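Local coordinates for protein scyllo-inosose 3-dehydrogenase (Thermotoga maritima, PDB 3IP1) that catalyses the NAD(+)-dependent oxidation of scyllo-inosose to 3-dehydro-scyllo-inosose as a zinc-containing dehydrogenase, probably within a myo-inositol degradation pathway, at residues S100-E105 with R186-G191; C126-L131 with G343-G348; S192-T197 with R352-M357; V230-H235 with S359-T364. All coordinates share one frame; numbering follows the deposited sequence.

Interaction 1 of 4, residues S100-E105 with R186-G191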
loop_
_atom_site.group_PDB
_atom_site.type_symbol
_atom_site.label_atom_id
_atom_site.label_comp_id
_atom_site.label_asym_id
_atom_site.label_seq_id
_atom_site.Cartn_x
_atom_site.Cartn_y
_atom_site.Cartn_z
ATOM N N SER A 100 -31.010 12.070 -7.097
ATOM C CA SER A 100 -31.328 10.860 -7.845
ATOM C C SER A 100 -32.600 11.096 -8.690
ATOM O O SER A 100 -33.305 12.113 -8.534
ATOM C CB SER A 100 -31.565 9.704 -6.897
ATOM O OG SER A 100 -32.666 10.044 -6.066
ATOM N N GLY A 101 -32.882 10.164 -9.594
ATOM C CA GLY A 101 -34.015 10.302 -10.491
ATOM C C GLY A 101 -34.041 9.173 -11.496
ATOM O O GLY A 101 -33.380 8.154 -11.307
ATOM N N VAL A 102 -34.824 9.329 -12.556
ATOM C CA VAL A 102 -34.917 8.271 -13.556
ATOM C C VAL A 102 -34.516 8.806 -14.931
ATOM O O VAL A 102 -34.812 9.964 -15.275
ATOM C CB VAL A 102 -36.320 7.571 -13.558
ATOM C CG1 VAL A 102 -36.680 7.090 -12.158
ATOM C CG2 VAL A 102 -37.395 8.491 -14.065
ATOM N N VAL A 103 -33.821 7.979 -15.702
ATOM C CA VAL A 103 -33.436 8.354 -17.054
ATOM C C VAL A 103 -34.687 8.469 -17.929
ATOM O O VAL A 103 -35.504 7.546 -17.983
ATOM C CB VAL A 103 -32.402 7.367 -17.675
ATOM C CG1 VAL A 103 -31.959 7.867 -19.038
ATOM C CG2 VAL A 103 -31.167 7.228 -16.742
ATOM N N VAL A 104 -34.843 9.613 -18.588
ATOM C CA VAL A 104 -35.962 9.799 -19.514
ATOM C C VAL A 104 -35.497 9.951 -20.952
ATOM O O VAL A 104 -36.295 9.885 -21.860
ATOM C CB VAL A 104 -36.939 10.968 -19.130
ATOM C CG1 VAL A 104 -37.635 10.681 -17.803
ATOM C CG2 VAL A 104 -36.233 12.337 -19.149
ATOM N N GLU A 105 -34.208 10.169 -21.151
ATOM C CA GLU A 105 -33.651 10.206 -22.468
ATOM C C GLU A 105 -32.143 9.968 -22.370
ATOM O O GLU A 105 -31.508 10.434 -21.435
ATOM C CB GLU A 105 -33.943 11.557 -23.119
ATOM C CG GLU A 105 -33.411 11.647 -24.533
ATOM C CD GLU A 105 -34.008 12.773 -25.353
ATOM O OE1 GLU A 105 -33.947 12.664 -26.605
ATOM O OE2 GLU A 105 -34.517 13.756 -24.765
ATOM N N ARG A 186 -38.395 6.051 -1.139
ATOM C CA ARG A 186 -37.228 5.809 -0.277
ATOM C C ARG A 186 -35.990 5.405 -1.098
ATOM O O ARG A 186 -34.864 5.697 -0.713
ATOM C CB ARG A 186 -37.548 4.753 0.789
ATOM C CG ARG A 186 -38.387 5.277 1.962
ATOM C CD ARG A 186 -38.662 4.201 3.047
ATOM N NE ARG A 186 -37.472 3.422 3.417
ATOM C CZ ARG A 186 -36.430 3.900 4.103
ATOM N NH1 ARG A 186 -36.418 5.163 4.501
ATOM N NH2 ARG A 186 -35.387 3.119 4.385
ATOM N N LEU A 187 -36.205 4.732 -2.225
ATOM C CA LEU A 187 -35.112 4.399 -3.126
ATOM C C LEU A 187 -34.393 5.672 -3.585
ATOM O O LEU A 187 -33.164 5.719 -3.641
ATOM C CB LEU A 187 -35.620 3.621 -4.348
ATOM C CG LEU A 187 -34.537 3.093 -5.302
ATOM C CD1 LEU A 187 -34.948 1.743 -5.895
ATOM C CD2 LEU A 187 -34.208 4.078 -6.404
ATOM N N PHE A 188 -35.174 6.693 -3.932
ATOM C CA PHE A 188 -34.613 7.930 -4.446
ATOM C C PHE A 188 -34.036 8.782 -3.317
ATOM O O PHE A 188 -32.990 9.406 -3.464
ATOM C CB PHE A 188 -35.646 8.666 -5.293
ATOM C CG PHE A 188 -36.055 7.900 -6.528
ATOM C CD1 PHE A 188 -35.166 7.752 -7.592
ATOM C CD2 PHE A 188 -37.323 7.298 -6.609
ATOM C CE1 PHE A 188 -35.519 7.019 -8.727
ATOM C CE2 PHE A 188 -37.709 6.570 -7.745
ATOM C CZ PHE A 188 -36.809 6.429 -8.806
ATOM N N LEU A 189 -34.716 8.780 -2.178
ATOM C CA LEU A 189 -34.136 9.337 -0.976
ATOM C C LEU A 189 -32.735 8.759 -0.701
ATOM O O LEU A 189 -31.808 9.517 -0.427
ATOM C CB LEU A 189 -35.076 9.149 0.221
ATOM C CG LEU A 189 -36.408 9.910 0.187
ATOM C CD1 LEU A 189 -37.155 9.702 1.486
ATOM C CD2 LEU A 189 -36.238 11.416 -0.094
ATOM N N ALA A 190 -32.582 7.434 -0.771
ATOM C CA ALA A 190 -31.280 6.803 -0.502
ATOM C C ALA A 190 -30.257 7.235 -1.554
ATOM O O ALA A 190 -29.106 7.570 -1.230
ATOM C CB ALA A 190 -31.402 5.273 -0.446
ATOM N N GLY A 191 -30.703 7.238 -2.806
ATOM C CA GLY A 191 -29.905 7.728 -3.951
ATOM C C GLY A 191 -29.409 9.152 -3.806
ATOM O O GLY A 191 -28.275 9.452 -4.188
#

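Interaction 2 of 4, residues C126-L131 with G343-G348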
loop_
_atom_site.group_PDB
_atom_site.type_symbol
_atom_site.label_atom_id
_atom_site.label_comp_id
_atom_site.label_asym_id
_atom_site.label_seq_id
_atom_site.Cartn_x
_atom_site.Cartn_y
_atom_site.Cartn_z
ATOM N N CYS A 126 -28.150 7.934 -9.702
ATOM C CA CYS A 126 -27.654 9.125 -9.030
ATOM C C CYS A 126 -26.443 9.584 -9.837
ATOM O O CYS A 126 -25.973 8.862 -10.711
ATOM C CB CYS A 126 -27.266 8.816 -7.588
ATOM S SG CYS A 126 -25.905 7.646 -7.447
ATOM N N ALA A 127 -25.921 10.771 -9.556
ATOM C CA ALA A 127 -24.766 11.231 -10.310
ATOM C C ALA A 127 -23.744 11.981 -9.469
ATOM O O ALA A 127 -24.049 12.496 -8.386
ATOM C CB ALA A 127 -25.194 12.044 -11.529
ATOM N N GLU A 128 -22.513 11.995 -9.960
ATOM C CA GLU A 128 -21.430 12.695 -9.304
ATOM C C GLU A 128 -21.588 14.204 -9.529
ATOM O O GLU A 128 -22.157 14.639 -10.535
ATOM C CB GLU A 128 -20.072 12.197 -9.830
ATOM C CG GLU A 128 -19.929 10.678 -9.785
ATOM C CD GLU A 128 -18.639 10.166 -10.397
ATOM O OE1 GLU A 128 -17.666 10.926 -10.537
ATOM O OE2 GLU A 128 -18.590 8.981 -10.745
ATOM N N GLU A 129 -21.078 14.981 -8.589
ATOM C CA GLU A 129 -21.076 16.439 -8.671
ATOM C C GLU A 129 -19.763 17.003 -9.286
ATOM O O GLU A 129 -19.778 18.090 -9.894
ATOM C CB GLU A 129 -21.373 17.005 -7.266
ATOM C CG GLU A 129 -21.250 18.509 -7.085
ATOM C CD GLU A 129 -19.809 18.982 -6.857
ATOM O OE1 GLU A 129 -18.918 18.171 -6.558
ATOM O OE2 GLU A 129 -19.570 20.190 -6.979
HETATM N N MSE A 130 -18.655 16.275 -9.133
HETATM C CA MSE A 130 -17.368 16.687 -9.697
HETATM C C MSE A 130 -17.341 16.270 -11.155
HETATM O O MSE A 130 -17.235 15.092 -11.454
HETATM C CB MSE A 130 -16.189 16.028 -8.969
HETATM C CG MSE A 130 -16.128 16.211 -7.437
HETATM SE SE MSE A 130 -15.652 18.036 -6.881
HETATM C CE MSE A 130 -13.703 17.855 -7.048
ATOM N N LEU A 131 -17.452 17.227 -12.064
ATOM C CA LEU A 131 -17.497 16.908 -13.479
ATOM C C LEU A 131 -16.075 16.935 -14.062
ATOM O O LEU A 131 -15.652 17.914 -14.679
ATOM C CB LEU A 131 -18.498 17.815 -14.220
ATOM C CG LEU A 131 -19.818 18.090 -13.460
ATOM C CD1 LEU A 131 -20.654 19.153 -14.157
ATOM C CD2 LEU A 131 -20.660 16.804 -13.163
ATOM N N GLY A 343 -13.795 15.712 -2.394
ATOM C CA GLY A 343 -14.498 15.091 -3.521
ATOM C C GLY A 343 -15.032 13.695 -3.248
ATOM O O GLY A 343 -15.009 13.199 -2.099
ATOM N N HIS A 344 -15.516 13.047 -4.307
ATOM C CA HIS A 344 -16.257 11.801 -4.153
ATOM C C HIS A 344 -16.142 10.947 -5.424
ATOM O O HIS A 344 -16.727 9.876 -5.501
ATOM C CB HIS A 344 -17.721 12.151 -3.896
ATOM C CG HIS A 344 -18.279 13.098 -4.911
ATOM N ND1 HIS A 344 -18.562 14.416 -4.626
ATOM C CD2 HIS A 344 -18.561 12.927 -6.227
ATOM C CE1 HIS A 344 -19.010 15.012 -5.720
ATOM N NE2 HIS A 344 -19.028 14.129 -6.703
ATOM N N SER A 345 -15.408 11.443 -6.412
ATOM C CA SER A 345 -15.278 10.763 -7.719
ATOM C C SER A 345 -14.149 9.738 -7.711
ATOM O O SER A 345 -13.329 9.729 -6.795
ATOM C CB SER A 345 -15.050 11.804 -8.843
ATOM O OG SER A 345 -16.160 12.698 -8.915
ATOM N N GLY A 346 -14.140 8.866 -8.718
ATOM C CA GLY A 346 -13.071 7.903 -8.932
ATOM C C GLY A 346 -13.073 6.739 -7.965
ATOM O O GLY A 346 -13.916 6.681 -7.054
ATOM N N HIS A 347 -12.130 5.810 -8.180
ATOM C CA HIS A 347 -11.816 4.713 -7.221
ATOM C C HIS A 347 -12.944 3.717 -6.995
ATOM O O HIS A 347 -12.802 2.806 -6.202
ATOM C CB HIS A 347 -11.333 5.297 -5.867
ATOM C CG HIS A 347 -10.265 6.337 -6.023
ATOM N ND1 HIS A 347 -8.958 6.019 -6.328
ATOM C CD2 HIS A 347 -10.329 7.690 -5.996
ATOM C CE1 HIS A 347 -8.252 7.130 -6.448
ATOM N NE2 HIS A 347 -9.060 8.159 -6.249
ATOM N N GLY A 348 -14.064 3.905 -7.685
ATOM C CA GLY A 348 -15.231 3.054 -7.532
ATOM C C GLY A 348 -15.912 3.312 -6.203
ATOM O O GLY A 348 -16.514 2.415 -5.623
HETATM O O HOH W 1 -15.796 8.153 -10.881
#

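Interaction 3 of 4, residues S192-T197 with R352-M357. With CD (cadmium ion), chain F.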
loop_
_atom_site.group_PDB
_atom_site.type_symbol
_atom_site.label_atom_id
_atom_site.label_comp_id
_atom_site.label_asym_id
_atom_site.label_seq_id
_atom_site.Cartn_x
_atom_site.Cartn_y
_atom_site.Cartn_z
ATOM N N SER A 192 -30.251 10.033 -3.244
ATOM C CA SER A 192 -29.894 11.445 -3.055
ATOM C C SER A 192 -28.764 11.615 -2.023
ATOM O O SER A 192 -28.092 12.662 -1.971
ATOM C CB SER A 192 -31.145 12.273 -2.658
ATOM O OG SER A 192 -31.548 12.020 -1.302
ATOM N N LEU A 193 -28.537 10.573 -1.229
ATOM C CA LEU A 193 -27.522 10.589 -0.196
ATOM C C LEU A 193 -26.196 9.926 -0.612
ATOM O O LEU A 193 -25.295 9.802 0.212
ATOM C CB LEU A 193 -28.081 9.917 1.069
ATOM C CG LEU A 193 -29.135 10.747 1.810
ATOM C CD1 LEU A 193 -30.066 9.895 2.680
ATOM C CD2 LEU A 193 -28.486 11.829 2.653
ATOM N N VAL A 194 -26.078 9.481 -1.867
ATOM C CA VAL A 194 -24.852 8.775 -2.286
ATOM C C VAL A 194 -23.661 9.740 -2.356
ATOM O O VAL A 194 -22.546 9.416 -1.921
ATOM C CB VAL A 194 -25.028 8.034 -3.639
ATOM C CG1 VAL A 194 -23.658 7.488 -4.157
ATOM C CG2 VAL A 194 -26.062 6.916 -3.496
ATOM N N GLU A 195 -23.907 10.928 -2.891
ATOM C CA GLU A 195 -22.855 11.930 -3.012
ATOM C C GLU A 195 -22.224 12.317 -1.657
ATOM O O GLU A 195 -21.013 12.167 -1.486
ATOM C CB GLU A 195 -23.348 13.148 -3.820
ATOM C CG GLU A 195 -22.259 14.125 -4.273
ATOM C CD GLU A 195 -21.943 15.219 -3.265
ATOM O OE1 GLU A 195 -22.693 15.405 -2.291
ATOM O OE2 GLU A 195 -20.920 15.914 -3.446
ATOM N N PRO A 196 -23.022 12.808 -0.688
ATOM C CA PRO A 196 -22.355 13.120 0.597
ATOM C C PRO A 196 -21.768 11.875 1.294
ATOM O O PRO A 196 -20.775 11.983 2.029
ATOM C CB PRO A 196 -23.480 13.734 1.450
ATOM C CG PRO A 196 -24.773 13.279 0.796
ATOM C CD PRO A 196 -24.448 13.210 -0.681
ATOM N N THR A 197 -22.371 10.707 1.084
ATOM C CA THR A 197 -21.866 9.490 1.723
ATOM C C THR A 197 -20.514 9.130 1.101
ATOM O O THR A 197 -19.605 8.651 1.799
ATOM C CB THR A 197 -22.884 8.300 1.627
ATOM O OG1 THR A 197 -24.132 8.683 2.245
ATOM C CG2 THR A 197 -22.335 7.024 2.325
ATOM N N ARG A 352 -19.544 1.350 -4.786
ATOM C CA ARG A 352 -19.427 0.622 -3.534
ATOM C C ARG A 352 -20.343 1.220 -2.469
ATOM O O ARG A 352 -20.892 0.485 -1.655
ATOM C CB ARG A 352 -17.979 0.593 -3.017
ATOM C CG ARG A 352 -17.054 -0.410 -3.709
ATOM C CD ARG A 352 -15.651 -0.291 -3.105
ATOM N NE ARG A 352 -14.640 -1.125 -3.754
ATOM C CZ ARG A 352 -13.779 -0.693 -4.673
ATOM N NH1 ARG A 352 -13.803 0.573 -5.099
ATOM N NH2 ARG A 352 -12.894 -1.532 -5.180
ATOM N N VAL A 353 -20.483 2.545 -2.450
ATOM C CA VAL A 353 -21.436 3.178 -1.522
ATOM C C VAL A 353 -22.860 2.678 -1.815
ATOM O O VAL A 353 -23.625 2.403 -0.903
ATOM C CB VAL A 353 -21.385 4.719 -1.559
ATOM C CG1 VAL A 353 -22.642 5.320 -0.847
ATOM C CG2 VAL A 353 -20.082 5.212 -0.921
ATOM N N ILE A 354 -23.185 2.540 -3.100
ATOM C CA ILE A 354 -24.486 2.008 -3.519
ATOM C C ILE A 354 -24.694 0.551 -3.043
ATOM O O ILE A 354 -25.748 0.225 -2.475
ATOM C CB ILE A 354 -24.710 2.191 -5.059
ATOM C CG1 ILE A 354 -24.835 3.688 -5.380
ATOM C CG2 ILE A 354 -25.939 1.403 -5.537
ATOM C CD1 ILE A 354 -24.467 4.092 -6.847
ATOM N N SER A 355 -23.681 -0.301 -3.250
ATOM C CA SER A 355 -23.747 -1.710 -2.804
ATOM C C SER A 355 -23.887 -1.802 -1.306
ATOM O O SER A 355 -24.623 -2.640 -0.805
ATOM C CB SER A 355 -22.513 -2.498 -3.236
ATOM O OG SER A 355 -22.477 -2.558 -4.646
ATOM N N LEU A 356 -23.180 -0.930 -0.601
ATOM C CA LEU A 356 -23.244 -0.879 0.849
ATOM C C LEU A 356 -24.681 -0.556 1.312
ATOM O O LEU A 356 -25.255 -1.261 2.146
ATOM C CB LEU A 356 -22.247 0.168 1.343
ATOM C CG LEU A 356 -21.451 0.013 2.630
ATOM C CD1 LEU A 356 -21.087 -1.430 3.012
ATOM C CD2 LEU A 356 -20.220 0.864 2.510
HETATM N N MSE A 357 -25.264 0.499 0.747
HETATM C CA MSE A 357 -26.660 0.812 1.028
HETATM C C MSE A 357 -27.563 -0.372 0.694
HETATM O O MSE A 357 -28.445 -0.703 1.475
HETATM C CB MSE A 357 -27.124 2.039 0.245
HETATM C CG MSE A 357 -26.505 3.350 0.720
HETATM SE SE MSE A 357 -27.264 4.795 -0.328
HETATM C CE MSE A 357 -26.280 6.266 0.536
HETATM CD CD CD F . -22.796 17.859 -1.161
HETATM O O HOH W 2 -21.509 16.760 0.480
#

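Interaction 4 of 4, residues V230-H235 with S359-T364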
loop_
_atom_site.group_PDB
_atom_site.type_symbol
_atom_site.label_atom_id
_atom_site.label_comp_id
_atom_site.label_asym_id
_atom_site.label_seq_id
_atom_site.Cartn_x
_atom_site.Cartn_y
_atom_site.Cartn_z
ATOM N N VAL A 230 -19.577 7.526 10.345
ATOM C CA VAL A 230 -19.936 6.627 11.450
ATOM C C VAL A 230 -20.436 5.316 10.896
ATOM O O VAL A 230 -19.948 4.239 11.283
ATOM C CB VAL A 230 -21.020 7.228 12.388
ATOM C CG1 VAL A 230 -21.574 6.160 13.339
ATOM C CG2 VAL A 230 -20.429 8.364 13.193
ATOM N N ALA A 231 -21.406 5.425 9.994
ATOM C CA ALA A 231 -22.001 4.282 9.315
ATOM C C ALA A 231 -20.951 3.469 8.561
ATOM O O ALA A 231 -20.891 2.244 8.704
ATOM C CB ALA A 231 -23.109 4.756 8.359
ATOM N N ILE A 232 -20.131 4.149 7.758
ATOM C CA ILE A 232 -19.158 3.453 6.914
ATOM C C ILE A 232 -18.150 2.672 7.754
ATOM O O ILE A 232 -17.848 1.505 7.465
ATOM C CB ILE A 232 -18.396 4.424 5.982
ATOM C CG1 ILE A 232 -19.330 4.946 4.865
ATOM C CG2 ILE A 232 -17.193 3.721 5.376
ATOM C CD1 ILE A 232 -18.877 6.347 4.294
ATOM N N LEU A 233 -17.638 3.331 8.788
ATOM C CA LEU A 233 -16.579 2.777 9.609
ATOM C C LEU A 233 -17.073 1.685 10.552
ATOM O O LEU A 233 -16.326 0.760 10.847
ATOM C CB LEU A 233 -15.852 3.896 10.350
ATOM C CG LEU A 233 -14.992 4.726 9.381
ATOM C CD1 LEU A 233 -14.461 6.037 10.032
ATOM C CD2 LEU A 233 -13.840 3.860 8.811
ATOM N N LYS A 234 -18.333 1.771 11.001
ATOM C CA LYS A 234 -18.936 0.635 11.688
ATOM C C LYS A 234 -19.077 -0.558 10.738
ATOM O O LYS A 234 -18.629 -1.647 11.065
ATOM C CB LYS A 234 -20.277 0.973 12.349
ATOM C CG LYS A 234 -20.671 0.017 13.471
ATOM C CD LYS A 234 -19.590 -0.078 14.557
ATOM C CE LYS A 234 -19.917 -1.151 15.612
ATOM N NZ LYS A 234 -18.894 -1.183 16.710
ATOM N N HIS A 235 -19.653 -0.342 9.555
ATOM C CA HIS A 235 -19.727 -1.391 8.536
ATOM C C HIS A 235 -18.349 -1.942 8.155
ATOM O O HIS A 235 -18.248 -3.110 7.764
ATOM C CB HIS A 235 -20.532 -0.945 7.298
ATOM C CG HIS A 235 -22.014 -1.125 7.464
ATOM N ND1 HIS A 235 -22.799 -0.236 8.175
ATOM C CD2 HIS A 235 -22.845 -2.118 7.061
ATOM C CE1 HIS A 235 -24.052 -0.659 8.182
ATOM N NE2 HIS A 235 -24.104 -1.804 7.523
ATOM N N SER A 359 -27.001 -3.435 0.796
ATOM C CA SER A 359 -26.820 -4.543 1.711
ATOM C C SER A 359 -27.209 -4.214 3.151
ATOM O O SER A 359 -26.962 -5.023 4.037
ATOM C CB SER A 359 -25.381 -5.033 1.651
ATOM O OG SER A 359 -24.546 -4.072 2.257
ATOM N N GLY A 360 -27.811 -3.050 3.398
ATOM C CA GLY A 360 -28.298 -2.724 4.750
ATOM C C GLY A 360 -27.923 -1.378 5.379
ATOM O O GLY A 360 -28.562 -0.955 6.344
HETATM N N MSE A 361 -26.895 -0.698 4.861
HETATM C CA MSE A 361 -26.502 0.597 5.402
HETATM C C MSE A 361 -27.448 1.694 4.914
HETATM O O MSE A 361 -27.314 2.214 3.795
HETATM C CB MSE A 361 -25.050 0.937 5.048
HETATM C CG MSE A 361 -24.489 2.159 5.784
HETATM SE SE MSE A 361 -22.717 2.664 5.085
HETATM C CE MSE A 361 -23.298 3.539 3.436
ATOM N N ASP A 362 -28.387 2.052 5.779
ATOM C CA ASP A 362 -29.464 2.982 5.458
ATOM C C ASP A 362 -29.180 4.418 5.944
ATOM O O ASP A 362 -29.387 4.750 7.121
ATOM C CB ASP A 362 -30.786 2.476 6.060
ATOM C CG ASP A 362 -31.961 3.390 5.749
ATOM O OD1 ASP A 362 -31.825 4.292 4.896
ATOM O OD2 ASP A 362 -33.033 3.199 6.362
HETATM N N MSE A 363 -28.759 5.276 5.026
HETATM C CA MSE A 363 -28.457 6.657 5.378
HETATM C C MSE A 363 -29.708 7.549 5.460
HETATM O O MSE A 363 -29.613 8.691 5.907
HETATM C CB MSE A 363 -27.445 7.257 4.393
HETATM C CG MSE A 363 -26.082 6.617 4.426
HETATM SE SE MSE A 363 -25.221 6.858 6.147
HETATM C CE MSE A 363 -25.352 8.784 6.306
ATOM N N THR A 364 -30.861 7.044 5.025
ATOM C CA THR A 364 -32.094 7.854 4.989
ATOM C C THR A 364 -32.532 8.284 6.388
ATOM O O THR A 364 -33.296 9.241 6.530
ATOM C CB THR A 364 -33.287 7.163 4.247
ATOM O OG1 THR A 364 -33.743 6.017 4.985
ATOM C CG2 THR A 364 -32.884 6.750 2.836
#

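Interaction 1 of 4, residues S100-E105 with R186-G191
Ser100 and Phe188 make the tight part of this contact between strand 98-106 and helix 185-192, whose short segments lie 7.4 Å apart at closest approach, their N-to-C directions 115° apart. The hydroxyl Ser100 OG donates to Phe188 O over 2.7 Å, meeting the carbonyl from the side, since the C=O...donor angle is only 110°. With chi1 at 61°, OG lies between the backbone N and the carbonyl carbon of its own residue, and from there it also touches Phe188 CB at 3.4 Å, close to the plane of the ring. The lack of a side chain at Gly191 leaves room for Ser100 CB, 3.8 Å from Gly191 C.

Further along the strand the contact thins out. The Phe188 ring reaches back beside it, edge toward the backbone, with CE1 3.5 Å from Gly101 O and CZ 3.4 Å from Val102 CG1. The valine and phenylalanine side chains cross at about a right angle, and both are partly exposed, whereas Ser100 and Gly191 are buried. Leu187 CD2 lies over one ring face near its rim, 3.9 Å above the plane, and Lys63 and Pro124 also touch the phenylalanine. Trimming Phe188 to an alanine would probably open a gap beside Val102 and leave Leu187 CD2 without the ring it rests on.

Here helix 185-192 packs beside strand 98-106, which lies between its antiparallel neighbours 57-66 and 124-127 in the sheet of the GroES-like catalytic domain of zinc-containing alcohol dehydrogenases.

Interaction 2 of 4, residues C126-L131 with G343-G348
His344 NE2 accepts two backbone N-H groups at once, from Glu129 N at 2.9 Å and from Met130 N at 3.3 Å. The N-H...acceptor angles are 148° and 155°, and both donors are tilted out of the ring plane by a similar amount. Two successive backbone amides thus converge on a single ring nitrogen, which fixes the rotation of the imidazole. A chi1 of 52° carries its CG between the backbone N and the carbonyl carbon, and from there the ring extends to the 126-131 segment.

Met130, a selenomethionine, puts its CG over a face of the ring, 3.9 Å from the centroid in a CH-pi contact. Glu129 OE1 approaches CE1 instead, its carboxylate turned steeply against the ring.

A second polar link runs beside the first. Ser345 OG donates to Glu128 OE1 over 2.8 Å, meeting the anti side of the carboxylate and somewhat above its plane. Glu128 OE1 also accepts from Trp132 NE1, and OE2 from Trp173 NE1. A water joins Glu128 OE2 (2.9 Å) to Gly346 N (2.8 Å), so both oxygens of this buried carboxylate have partners.

These bonds tie the GroES-like catalytic part of the chain to the loop that follows strand 337-340 of the Rossmann sheet. Glu195, a metal ligand, touches His344, and His97, another ligand, touches Glu129. The role of NE2 as a double acceptor is consistent with a ring hydrogen on ND1, the nitrogen that faces Glu195.

Interaction 3 of 4, residues S192-T197 with R352-M357
The backbones come nearest at Val194 and Val353, with 6.6 Å between their CA atoms, where the start of helix 194-207 meets helix 349-358. This is apolar helix packing at the junction of the catalytic domain and the Rossmann-type nucleotide-binding domain, and no hydrogen bond crosses it. Val194 spreads its two methyls over the opposite helix: CG1 meets Val353 CG1 at 4.1 Å, while CG2 lies 3.9 Å from Ile354 CG1 and 4.0 Å from SE of the selenomethionine Met357. One turn on, Thr197 CG2 touches Val353 CG1 at 3.6 Å, the closest apolar approach. Val353 also packs on Ser198 and Tyr201.

Glu195 points away from this interface, with CG anti to its backbone N (chi1 -167°) and the chain bent at chi2. Its OE1 binds the cadmium ion at 2.7 Å, a site completed by His97, Glu98 and a water. The same helical turn therefore packs on helix 349-358 and supplies a metal ligand.

Met357, extended beyond CG, meets Thr197 tip to tip. Its CE lies 3.7 Å from Thr197 OG1, a hydroxyl that itself donates to Leu193 O over 2.6 Å.

Interaction 4 of 4, residues V230-H235 with S359-T364
Met361, a selenomethionine, can be followed outward from the loop after helix 349-358 to the flank of helix 224-235. Its CB sits over one face of the His235 ring, 3.9 Å from the centroid and only 20° off the ring normal, a CH-pi contact displaced toward the rim. CG leaves anti to the backbone N (chi1 -170°), a course that keeps it above the same face, 3.7 Å from His235 CE1. The chain then bends at chi3. SE, oblique to the imidazole, reaches Ala231 CB at 3.9 Å and Ile232 CG1 at 4.1 Å. Met361 CE ends against helix 194-207, 3.8 Å from Thr197 CG2. Helix 224-235 follows strand 216-220 and its glycine-rich turn, consistent with the GxGxxG element of a Rossmann fold, so the loop packs against the nucleotide-binding domain.

The His235 ring is held from its own helix as well. ND1 donates to Ala231 O over 3.2 Å, the acceptor lying in the ring plane, although the donor stands above the carbonyl plane. His235 N reaches the same oxygen from the opposite face. An alanine in place of His235 would probably leave Met361 CB and CG without their flat support and Ala231 O with one donor fewer.

Met363, bent at both chi2 and chi3, brings its SE to 3.7 Å from Ala231 CB, which therefore touches two selenium atoms. Between these methionines the side chain of Asp362 starts off away from helix 224-235, its OD1 accepting from Thr364 N in an Asx turn and from Thr364 OG1, while its OD2 forms a salt bridge with Arg186.

Interactions 1, 3 and 4 form a chain of contacts, with centres about 12 Å apart from 1 to 3 and about 9 Å from 3 to 4. Helices 185-192 and 194-207 follow each other directly, and helix 349-358 runs into the loop of interaction 4; interactions 1 and 4 also touch. Interaction 2, centred about 11 Å from interaction 3, shares with interaction 1 the sheet containing neighbouring strands 98-106 and 124-127. Along the chain interaction 1 closes before interactions 3 and 4 open, whereas interaction 2 crosses all three. Interactions 2 and 3 meet at the metal-binding residue Glu195, and interaction 4 adds a further link to the nucleotide-binding helix 224-235.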